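Local coordinates for mandelate racemase/muconate lactonizing enzyme family protein (Bradyrhizobium sp. ORS 278, PDB 3TOY), which is of unknown specific function but belongs to the mandelate racemase/muconate lactonizing enzyme family of the enolase superfamily, with an alpha+beta N-terminal domain and a barrel domain, at residues A[33-41]-A[372-382]; A[165-176]-A[202-210]. All blocks are in the same frame, centred on the assembly; numbering follows the deposited sequence.

Contact 1: residues A[33-41]-A[372-382]; sequences TARAVITPM and WNESAVAKYQV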
loop_
_atom_site.group_PDB
_atom_site.type_symbol
_atom_site.label_atom_id
_atom_site.label_comp_id
_atom_site.label_asym_id
_atom_site.label_seq_id
_atom_site.Cartn_x
_atom_site.Cartn_y
_atom_site.Cartn_z
ATOM N N THR A 33 -34.903 -17.843 -32.757
ATOM C CA THR A 33 -34.359 -19.041 -33.347
ATOM C C THR A 33 -32.867 -18.847 -33.571
ATOM O O THR A 33 -32.402 -17.728 -33.751
ATOM C CB THR A 33 -35.069 -19.402 -34.673
ATOM O OG1 THR A 33 -34.701 -18.468 -35.695
ATOM C CG2 THR A 33 -36.570 -19.367 -34.480
ATOM N N ALA A 34 -32.128 -19.944 -33.541
ATOM C CA ALA A 34 -30.697 -19.895 -33.762
ATOM C C ALA A 34 -30.295 -20.961 -34.751
ATOM O O ALA A 34 -30.788 -22.091 -34.698
ATOM C CB ALA A 34 -29.959 -20.107 -32.422
ATOM N N ARG A 35 -29.388 -20.616 -35.654
ATOM C CA ARG A 35 -28.856 -21.606 -36.579
ATOM C C ARG A 35 -27.338 -21.648 -36.534
ATOM O O ARG A 35 -26.687 -20.613 -36.380
ATOM C CB ARG A 35 -29.321 -21.317 -38.009
ATOM C CG ARG A 35 -30.849 -21.355 -38.200
ATOM C CD ARG A 35 -31.223 -20.935 -39.622
ATOM N NE ARG A 35 -31.105 -19.492 -39.821
ATOM C CZ ARG A 35 -31.212 -18.885 -40.999
ATOM N NH1 ARG A 35 -31.451 -19.594 -42.096
ATOM N NH2 ARG A 35 -31.092 -17.566 -41.078
ATOM N N ALA A 36 -26.782 -22.842 -36.692
ATOM C CA ALA A 36 -25.338 -23.029 -36.735
ATOM C C ALA A 36 -24.833 -23.121 -38.175
ATOM O O ALA A 36 -25.423 -23.823 -39.003
ATOM C CB ALA A 36 -24.961 -24.292 -35.956
ATOM N N VAL A 37 -23.745 -22.418 -38.480
ATOM C CA VAL A 37 -23.093 -22.547 -39.780
ATOM C C VAL A 37 -21.598 -22.699 -39.595
ATOM O O VAL A 37 -21.046 -22.292 -38.568
ATOM C CB VAL A 37 -23.349 -21.349 -40.702
ATOM C CG1 VAL A 37 -24.839 -21.217 -41.016
ATOM C CG2 VAL A 37 -22.838 -20.050 -40.084
ATOM N N ILE A 38 -20.946 -23.298 -40.581
ATOM C CA ILE A 38 -19.498 -23.293 -40.622
ATOM C C ILE A 38 -19.051 -22.688 -41.944
ATOM O O ILE A 38 -19.170 -23.310 -43.006
ATOM C CB ILE A 38 -18.918 -24.698 -40.429
ATOM C CG1 ILE A 38 -19.454 -25.310 -39.127
ATOM C CG2 ILE A 38 -17.389 -24.656 -40.442
ATOM C CD1 ILE A 38 -18.926 -26.686 -38.829
ATOM N N THR A 39 -18.557 -21.459 -41.877
ATOM C CA THR A 39 -18.153 -20.734 -43.064
ATOM C C THR A 39 -16.728 -21.078 -43.454
ATOM O O THR A 39 -15.907 -21.410 -42.598
ATOM C CB THR A 39 -18.237 -19.217 -42.837
ATOM O OG1 THR A 39 -17.377 -18.851 -41.745
ATOM C CG2 THR A 39 -19.658 -18.805 -42.521
ATOM N N PRO A 40 -16.421 -20.998 -44.754
ATOM C CA PRO A 40 -15.057 -21.260 -45.191
ATOM C C PRO A 40 -14.147 -20.066 -44.914
ATOM O O PRO A 40 -14.616 -18.930 -44.874
ATOM C CB PRO A 40 -15.207 -21.466 -46.704
ATOM C CG PRO A 40 -16.405 -20.686 -47.073
ATOM C CD PRO A 40 -17.337 -20.761 -45.884
ATOM N N MET A 41 -12.859 -20.331 -44.707
ATOM C CA MET A 41 -11.855 -19.289 -44.513
ATOM C C MET A 41 -10.780 -19.389 -45.585
ATOM O O MET A 41 -10.216 -20.471 -45.786
ATOM C CB MET A 41 -11.173 -19.462 -43.157
ATOM C CG MET A 41 -12.075 -19.337 -41.954
ATOM S SD MET A 41 -11.105 -19.621 -40.468
ATOM C CE MET A 41 -9.660 -18.630 -40.836
ATOM N N TRP A 372 -29.062 -11.866 -43.284
ATOM C CA TRP A 372 -28.437 -13.060 -43.811
ATOM C C TRP A 372 -28.605 -13.216 -45.323
ATOM O O TRP A 372 -29.684 -12.987 -45.876
ATOM C CB TRP A 372 -28.999 -14.301 -43.132
ATOM C CG TRP A 372 -29.241 -14.132 -41.675
ATOM C CD1 TRP A 372 -30.430 -14.278 -41.015
ATOM C CD2 TRP A 372 -28.270 -13.770 -40.685
ATOM N NE1 TRP A 372 -30.252 -14.043 -39.675
ATOM C CE2 TRP A 372 -28.937 -13.726 -39.444
ATOM C CE3 TRP A 372 -26.901 -13.487 -40.729
ATOM C CZ2 TRP A 372 -28.285 -13.404 -38.255
ATOM C CZ3 TRP A 372 -26.253 -13.165 -39.547
ATOM C CH2 TRP A 372 -26.947 -13.125 -38.328
ATOM N N ASN A 373 -27.516 -13.598 -45.975
ATOM C CA ASN A 373 -27.577 -14.162 -47.316
ATOM C C ASN A 373 -28.057 -15.612 -47.161
ATOM O O ASN A 373 -27.263 -16.529 -46.949
ATOM C CB ASN A 373 -26.192 -14.096 -47.956
ATOM C CG ASN A 373 -26.127 -14.809 -49.297
ATOM O OD1 ASN A 373 -27.096 -15.428 -49.742
ATOM N ND2 ASN A 373 -24.970 -14.727 -49.943
ATOM N N GLU A 374 -29.372 -15.811 -47.241
ATOM C CA GLU A 374 -29.955 -17.132 -46.979
ATOM C C GLU A 374 -29.427 -18.280 -47.857
ATOM O O GLU A 374 -29.301 -19.416 -47.393
ATOM C CB GLU A 374 -31.486 -17.068 -47.041
ATOM C CG GLU A 374 -32.119 -16.261 -45.910
ATOM C CD GLU A 374 -31.975 -16.942 -44.565
ATOM O OE1 GLU A 374 -31.530 -18.111 -44.533
ATOM O OE2 GLU A 374 -32.309 -16.310 -43.541
ATOM N N SER A 375 -29.134 -18.009 -49.126
ATOM C CA SER A 375 -28.634 -19.081 -49.974
ATOM C C SER A 375 -27.287 -19.570 -49.428
ATOM O O SER A 375 -27.000 -20.765 -49.412
ATOM C CB SER A 375 -28.563 -18.657 -51.452
ATOM O OG SER A 375 -27.418 -17.876 -51.743
ATOM N N ALA A 376 -26.481 -18.646 -48.928
ATOM C CA ALA A 376 -25.206 -19.020 -48.336
ATOM C C ALA A 376 -25.397 -19.728 -46.982
ATOM O O ALA A 376 -24.727 -20.724 -46.694
ATOM C CB ALA A 376 -24.292 -17.795 -48.208
ATOM N N VAL A 377 -26.322 -19.231 -46.170
ATOM C CA VAL A 377 -26.645 -19.907 -44.911
ATOM C C VAL A 377 -27.043 -21.358 -45.186
ATOM O O VAL A 377 -26.537 -22.284 -44.553
ATOM C CB VAL A 377 -27.754 -19.173 -44.114
ATOM C CG1 VAL A 377 -28.215 -20.004 -42.938
ATOM C CG2 VAL A 377 -27.266 -17.804 -43.637
ATOM N N ALA A 378 -27.933 -21.564 -46.150
ATOM C CA ALA A 378 -28.320 -22.921 -46.521
ATOM C C ALA A 378 -27.098 -23.769 -46.887
ATOM O O ALA A 378 -26.982 -24.922 -46.486
ATOM C CB ALA A 378 -29.320 -22.888 -47.678
ATOM N N LYS A 379 -26.187 -23.191 -47.659
ATOM C CA LYS A 379 -24.983 -23.897 -48.089
ATOM C C LYS A 379 -24.105 -24.326 -46.910
ATOM O O LYS A 379 -23.565 -25.436 -46.892
ATOM C CB LYS A 379 -24.186 -23.004 -49.044
ATOM C CG LYS A 379 -23.030 -23.676 -49.764
ATOM C CD LYS A 379 -22.421 -22.708 -50.775
ATOM C CE LYS A 379 -21.671 -23.433 -51.883
ATOM N NZ LYS A 379 -20.602 -24.324 -51.357
ATOM N N TYR A 380 -23.962 -23.448 -45.922
ATOM C CA TYR A 380 -23.001 -23.689 -44.822
ATOM C C TYR A 380 -23.604 -24.144 -43.491
ATOM O O TYR A 380 -22.874 -24.433 -42.540
ATOM C CB TYR A 380 -22.144 -22.451 -44.602
ATOM C CG TYR A 380 -21.391 -22.065 -45.838
ATOM C CD1 TYR A 380 -20.544 -22.975 -46.465
ATOM C CD2 TYR A 380 -21.527 -20.798 -46.393
ATOM C CE1 TYR A 380 -19.855 -22.633 -47.608
ATOM C CE2 TYR A 380 -20.828 -20.443 -47.537
ATOM C CZ TYR A 380 -20.004 -21.369 -48.138
ATOM O OH TYR A 380 -19.314 -21.035 -49.271
ATOM N N GLN A 381 -24.927 -24.228 -43.426
ATOM C CA GLN A 381 -25.581 -24.672 -42.209
ATOM C C GLN A 381 -25.186 -26.088 -41.834
ATOM O O GLN A 381 -25.034 -26.956 -42.701
ATOM C CB GLN A 381 -27.098 -24.568 -42.355
ATOM C CG GLN A 381 -27.875 -24.954 -41.131
ATOM C CD GLN A 381 -29.330 -24.504 -41.221
ATOM O OE1 GLN A 381 -29.807 -24.124 -42.300
ATOM N NE2 GLN A 381 -30.044 -24.559 -40.101
ATOM N N VAL A 382 -24.988 -26.313 -40.536
ATOM C CA VAL A 382 -24.765 -27.650 -40.010
ATOM C C VAL A 382 -25.823 -27.921 -38.960
ATOM O O VAL A 382 -26.275 -27.008 -38.268
ATOM C CB VAL A 382 -23.373 -27.811 -39.376
ATOM C CG1 VAL A 382 -22.291 -27.636 -40.425
ATOM C CG2 VAL A 382 -23.196 -26.832 -38.224
HETATM O O HOH W 1 -28.457 -25.145 -37.692
#

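Contact 2: residues A[165-176]-A[202-210]; sequences VLDARDDERTLR and MIKGLRALL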
loop_
_atom_site.group_PDB
_atom_site.type_symbol
_atom_site.label_atom_id
_atom_site.label_comp_id
_atom_site.label_asym_id
_atom_site.label_seq_id
_atom_site.Cartn_x
_atom_site.Cartn_y
_atom_site.Cartn_z
ATOM N N VAL A 165 -0.275 -16.962 -37.437
ATOM C CA VAL A 165 1.169 -16.867 -37.616
ATOM C C VAL A 165 1.463 -16.450 -39.058
ATOM O O VAL A 165 0.912 -17.021 -39.999
ATOM C CB VAL A 165 1.854 -18.218 -37.328
ATOM C CG1 VAL A 165 3.350 -18.154 -37.654
ATOM C CG2 VAL A 165 1.604 -18.642 -35.874
ATOM N N LEU A 166 2.304 -15.438 -39.223
ATOM C CA LEU A 166 2.710 -14.984 -40.548
ATOM C C LEU A 166 4.136 -15.388 -40.872
ATOM O O LEU A 166 4.949 -15.663 -39.989
ATOM C CB LEU A 166 2.580 -13.457 -40.673
ATOM C CG LEU A 166 1.166 -12.880 -40.813
ATOM C CD1 LEU A 166 1.176 -11.388 -40.563
ATOM C CD2 LEU A 166 0.569 -13.199 -42.189
ATOM N N ASP A 167 4.429 -15.406 -42.166
ATOM C CA ASP A 167 5.791 -15.533 -42.658
ATOM C C ASP A 167 5.979 -14.443 -43.711
ATOM O O ASP A 167 5.259 -14.418 -44.715
ATOM C CB ASP A 167 6.004 -16.935 -43.249
ATOM C CG ASP A 167 7.364 -17.089 -43.906
ATOM O OD1 ASP A 167 8.366 -16.609 -43.335
ATOM O OD2 ASP A 167 7.421 -17.687 -45.000
ATOM N N ALA A 168 6.909 -13.520 -43.476
ATOM C CA ALA A 168 7.122 -12.421 -44.418
ATOM C C ALA A 168 7.332 -12.912 -45.864
ATOM O O ALA A 168 6.778 -12.341 -46.802
ATOM C CB ALA A 168 8.280 -11.519 -43.970
ATOM N N ARG A 169 8.125 -13.964 -46.048
ATOM C CA ARG A 169 8.347 -14.488 -47.394
ATOM C C ARG A 169 7.037 -15.024 -47.992
ATOM O O ARG A 169 6.534 -14.496 -48.988
ATOM C CB ARG A 169 9.424 -15.579 -47.378
ATOM N N ASP A 170 6.474 -16.051 -47.362
ATOM C CA ASP A 170 5.285 -16.724 -47.884
ATOM C C ASP A 170 4.018 -15.863 -47.940
ATOM O O ASP A 170 3.095 -16.167 -48.696
ATOM C CB ASP A 170 5.001 -17.999 -47.080
ATOM C CG ASP A 170 6.002 -19.117 -47.369
ATOM O OD1 ASP A 170 7.224 -18.909 -47.187
ATOM O OD2 ASP A 170 5.561 -20.214 -47.773
ATOM N N ASP A 171 3.961 -14.796 -47.145
ATOM C CA ASP A 171 2.708 -14.055 -46.989
ATOM C C ASP A 171 2.774 -12.644 -47.542
ATOM O O ASP A 171 1.852 -11.854 -47.350
ATOM C CB ASP A 171 2.276 -14.012 -45.517
ATOM C CG ASP A 171 1.733 -15.336 -45.028
ATOM O OD1 ASP A 171 0.817 -15.879 -45.674
ATOM O OD2 ASP A 171 2.208 -15.825 -43.980
ATOM N N GLU A 172 3.859 -12.332 -48.244
ATOM C CA GLU A 172 4.039 -11.018 -48.829
ATOM C C GLU A 172 2.855 -10.539 -49.679
ATOM O O GLU A 172 2.417 -9.389 -49.553
ATOM C CB GLU A 172 5.321 -10.982 -49.652
ATOM C CG GLU A 172 5.514 -9.697 -50.420
ATOM C CD GLU A 172 6.891 -9.617 -51.038
ATOM O OE1 GLU A 172 7.533 -10.680 -51.170
ATOM O OE2 GLU A 172 7.330 -8.498 -51.382
ATOM N N ARG A 173 2.348 -11.401 -50.557
ATOM C CA ARG A 173 1.270 -10.992 -51.458
ATOM C C ARG A 173 0.053 -10.549 -50.655
ATOM O O ARG A 173 -0.556 -9.512 -50.930
ATOM C CB ARG A 173 0.885 -12.130 -52.416
ATOM N N THR A 174 -0.299 -11.342 -49.653
ATOM C CA THR A 174 -1.449 -11.028 -48.821
ATOM C C THR A 174 -1.259 -9.702 -48.082
ATOM O O THR A 174 -2.205 -8.924 -47.952
ATOM C CB THR A 174 -1.720 -12.145 -47.818
ATOM O OG1 THR A 174 -1.721 -13.398 -48.512
ATOM C CG2 THR A 174 -3.064 -11.932 -47.123
ATOM N N LEU A 175 -0.035 -9.436 -47.624
ATOM C CA LEU A 175 0.217 -8.245 -46.810
ATOM C C LEU A 175 0.283 -6.987 -47.662
ATOM O O LEU A 175 -0.179 -5.929 -47.244
ATOM C CB LEU A 175 1.482 -8.401 -45.964
ATOM C CG LEU A 175 1.390 -9.527 -44.936
ATOM C CD1 LEU A 175 2.764 -9.797 -44.317
ATOM C CD2 LEU A 175 0.344 -9.197 -43.861
ATOM N N ARG A 176 0.863 -7.114 -48.856
ATOM C CA ARG A 176 0.831 -6.043 -49.847
ATOM C C ARG A 176 -0.599 -5.664 -50.203
ATOM O O ARG A 176 -0.952 -4.488 -50.241
ATOM C CB ARG A 176 1.586 -6.465 -51.108
ATOM C CG ARG A 176 2.963 -5.837 -51.215
ATOM C CD ARG A 176 3.652 -5.844 -49.866
ATOM N NE ARG A 176 4.681 -4.815 -49.772
ATOM C CZ ARG A 176 5.754 -4.765 -50.554
ATOM N NH1 ARG A 176 5.926 -5.678 -51.504
ATOM N NH2 ARG A 176 6.646 -3.796 -50.395
ATOM N N MET A 202 10.051 -14.198 -36.865
ATOM C CA MET A 202 8.811 -13.756 -37.506
ATOM C C MET A 202 8.655 -12.244 -37.501
ATOM O O MET A 202 8.382 -11.640 -38.536
ATOM C CB MET A 202 7.590 -14.384 -36.848
ATOM C CG MET A 202 6.288 -13.951 -37.539
ATOM S SD MET A 202 4.810 -14.520 -36.692
ATOM C CE MET A 202 4.667 -13.268 -35.401
ATOM N N ILE A 203 8.825 -11.634 -36.327
ATOM C CA ILE A 203 8.612 -10.204 -36.159
ATOM C C ILE A 203 9.649 -9.414 -36.923
ATOM O O ILE A 203 9.336 -8.436 -37.593
ATOM C CB ILE A 203 8.740 -9.810 -34.681
ATOM C CG1 ILE A 203 7.566 -10.380 -33.905
ATOM C CG2 ILE A 203 8.830 -8.315 -34.543
ATOM C CD1 ILE A 203 6.232 -9.820 -34.364
ATOM N N LYS A 204 10.897 -9.850 -36.822
ATOM C CA LYS A 204 11.974 -9.186 -37.532
ATOM C C LYS A 204 11.694 -9.186 -39.039
ATOM O O LYS A 204 11.905 -8.176 -39.731
ATOM C CB LYS A 204 13.310 -9.866 -37.239
ATOM C CG LYS A 204 14.489 -9.164 -37.928
ATOM C CD LYS A 204 15.789 -9.937 -37.760
ATOM C CE LYS A 204 16.957 -9.105 -38.288
ATOM N NZ LYS A 204 18.259 -9.711 -37.932
ATOM N N GLY A 205 11.227 -10.325 -39.537
ATOM C CA GLY A 205 10.889 -10.469 -40.952
ATOM C C GLY A 205 9.752 -9.537 -41.331
ATOM O O GLY A 205 9.811 -8.834 -42.346
ATOM N N LEU A 206 8.713 -9.514 -40.505
ATOM C CA LEU A 206 7.571 -8.645 -40.784
ATOM C C LEU A 206 7.947 -7.172 -40.781
ATOM O O LEU A 206 7.504 -6.415 -41.649
ATOM C CB LEU A 206 6.422 -8.906 -39.812
ATOM C CG LEU A 206 5.663 -10.217 -40.005
ATOM C CD1 LEU A 206 4.740 -10.489 -38.814
ATOM C CD2 LEU A 206 4.872 -10.191 -41.340
ATOM N N ARG A 207 8.745 -6.755 -39.799
ATOM C CA ARG A 207 9.141 -5.352 -39.657
ATOM C C ARG A 207 10.037 -4.926 -40.823
ATOM O O ARG A 207 9.999 -3.768 -41.257
ATOM C CB ARG A 207 9.852 -5.120 -38.302
ATOM C CG ARG A 207 10.334 -3.701 -38.023
ATOM C CD ARG A 207 9.208 -2.664 -38.158
ATOM N NE ARG A 207 8.344 -2.548 -36.978
ATOM C CZ ARG A 207 7.119 -2.028 -37.006
ATOM N NH1 ARG A 207 6.601 -1.618 -38.161
ATOM N NH2 ARG A 207 6.391 -1.935 -35.891
ATOM N N ALA A 208 10.841 -5.861 -41.327
ATOM C CA ALA A 208 11.719 -5.584 -42.465
ATOM C C ALA A 208 10.906 -5.447 -43.752
ATOM O O ALA A 208 11.199 -4.598 -44.592
ATOM C CB ALA A 208 12.777 -6.672 -42.613
ATOM N N LEU A 209 9.875 -6.274 -43.890
ATOM C CA LEU A 209 9.021 -6.247 -45.068
ATOM C C LEU A 209 8.117 -5.016 -45.121
ATOM O O LEU A 209 8.028 -4.351 -46.151
ATOM C CB LEU A 209 8.149 -7.494 -45.116
ATOM C CG LEU A 209 6.989 -7.357 -46.100
ATOM C CD1 LEU A 209 7.517 -7.269 -47.528
ATOM C CD2 LEU A 209 6.020 -8.521 -45.952
ATOM N N LEU A 210 7.466 -4.718 -43.998
ATOM C CA LEU A 210 6.429 -3.683 -43.921
ATOM C C LEU A 210 6.987 -2.290 -43.667
ATOM O O LEU A 210 6.308 -1.279 -43.911
ATOM C CB LEU A 210 5.413 -4.030 -42.823
ATOM C CG LEU A 210 4.529 -5.248 -43.048
ATOM C CD1 LEU A 210 3.743 -5.570 -41.803
ATOM C CD2 LEU A 210 3.601 -5.027 -44.228
HETATM O O HOH W 2 8.691 -12.973 -41.011
#

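Contact 1: residues A[33-41]-A[372-382]
The antiparallel sheet of the N-terminal domain takes one of its two edge strands within the chain, the short and weakly bonded 381-382, from the far end of the chain: V37 and Q381 face each other as a non-hydrogen-bonded pair, CA to CA 4.1 Å. Two backbone bonds flank that pair, V382 N to A36 O and I38 N to Y380 O, each 3.0 Å. Beside V382 a water accepts from A36 N and Q381 NE2 and donates to V382 O, linking the two segments where A36 N and V382 O do not meet directly.

One residue before A36, R35 turns to the start of helix 374-380. It grips the carboxylate of E374 end-on: NH1 reaches OE1 at 2.9 Å, almost straight (172°) and on the syn lone pair, while NH2 reaches OE2 at 3.0 Å on a more bent path. The two flat groups are nearly coplanar, which fixes the rotation of the guanidinium. A bend at chi3 (-75°) of R35 turns the group toward the carboxylate; V377 CG1 then lies over one of its faces, 3.4 Å from NH1, and W372 CD1 stands at its edge. The indole of W372 is in turn tied through NE1 to D61.

In enolase superfamily members the C-terminal segment commonly returns to the N-terminal domain after the barrel, and helix 374-380 makes that return, lying almost perpendicular to strand 33-41 (87°). At its end, Y380 presents a ring face to P40, whose CD sits 3.7 Å from the ring centroid in a CH-pi contact. On the face of the sheet opposite V37 and Q381, V382 sets CG2 against A36 CB and CG1 against I38 CD1, with L82 of helix 82-95 touching both A36 and V382.

Contact 2: residues A[165-176]-A[202-210]
L209 is the knob of this helix pair: its side chain drops into the hollow formed by A168, E172, L175 and R176 on helix 168-181. CG lies anti to the backbone N (chi1 165°), and the two methyls then part. CD2 goes inward to L175 CD1 at 3.9 Å, whereas CD1 lies over the centre of one face of the R176 guanidinium. R176 NH1 also forms a salt bridge with E172 OE2, 3.2 Å, so a charged pair makes one wall of an otherwise greasy socket.

One turn earlier the surfaces come much closer. A168, with only a methyl to offer, fits over the bare backbone of G205, its CB 3.5 Å from G205 O, and the CA atoms of A168 and L206 approach to 5.3 Å. Beneath this spot L206 CD2 fills the gap between L166 and L175, touching L175 CD1 at 3.7 Å and L166 CD1 at 4.0 Å. M202 closes the row: its CG packs on L166 O, and its sulfur receives a weak bond from L166 N. A water joins A168 N to M202 O, giving the first turn of helix 168-181 a polar link across the interface.

The segments of the two helices run in the same general sense, 42° apart, and pack on the outside of the barrel sheet. Strand 186-190 lies between them in the chain and beneath them in space: L166 and L210 both rest on I187, M202 touches S189, and L210 continues onto L216 of the next strand, 215-219.

Contact 1 and contact 2 belong to different domains, the first to the N-terminal sheet and the second to the helical layer of the barrel. Their centres lie 32 Å apart, and their nearest atoms, about 10 Å apart, do not touch. Strand 29-47 connects the two regions: its residues 33-41 form contact 1, and beyond them R43 touches L166 and R46 touches V165 of contact 2. Neither contact contains a residue of the calcium site of D219, E245 and E271. The V165 side chain is about 12 Å from a calcium ion, the L210 side chain about 9 Å from an o-acetaldehydyl-hexaethylene glycol molecule, and the A36 side chain about 11 Å from a nickel ion.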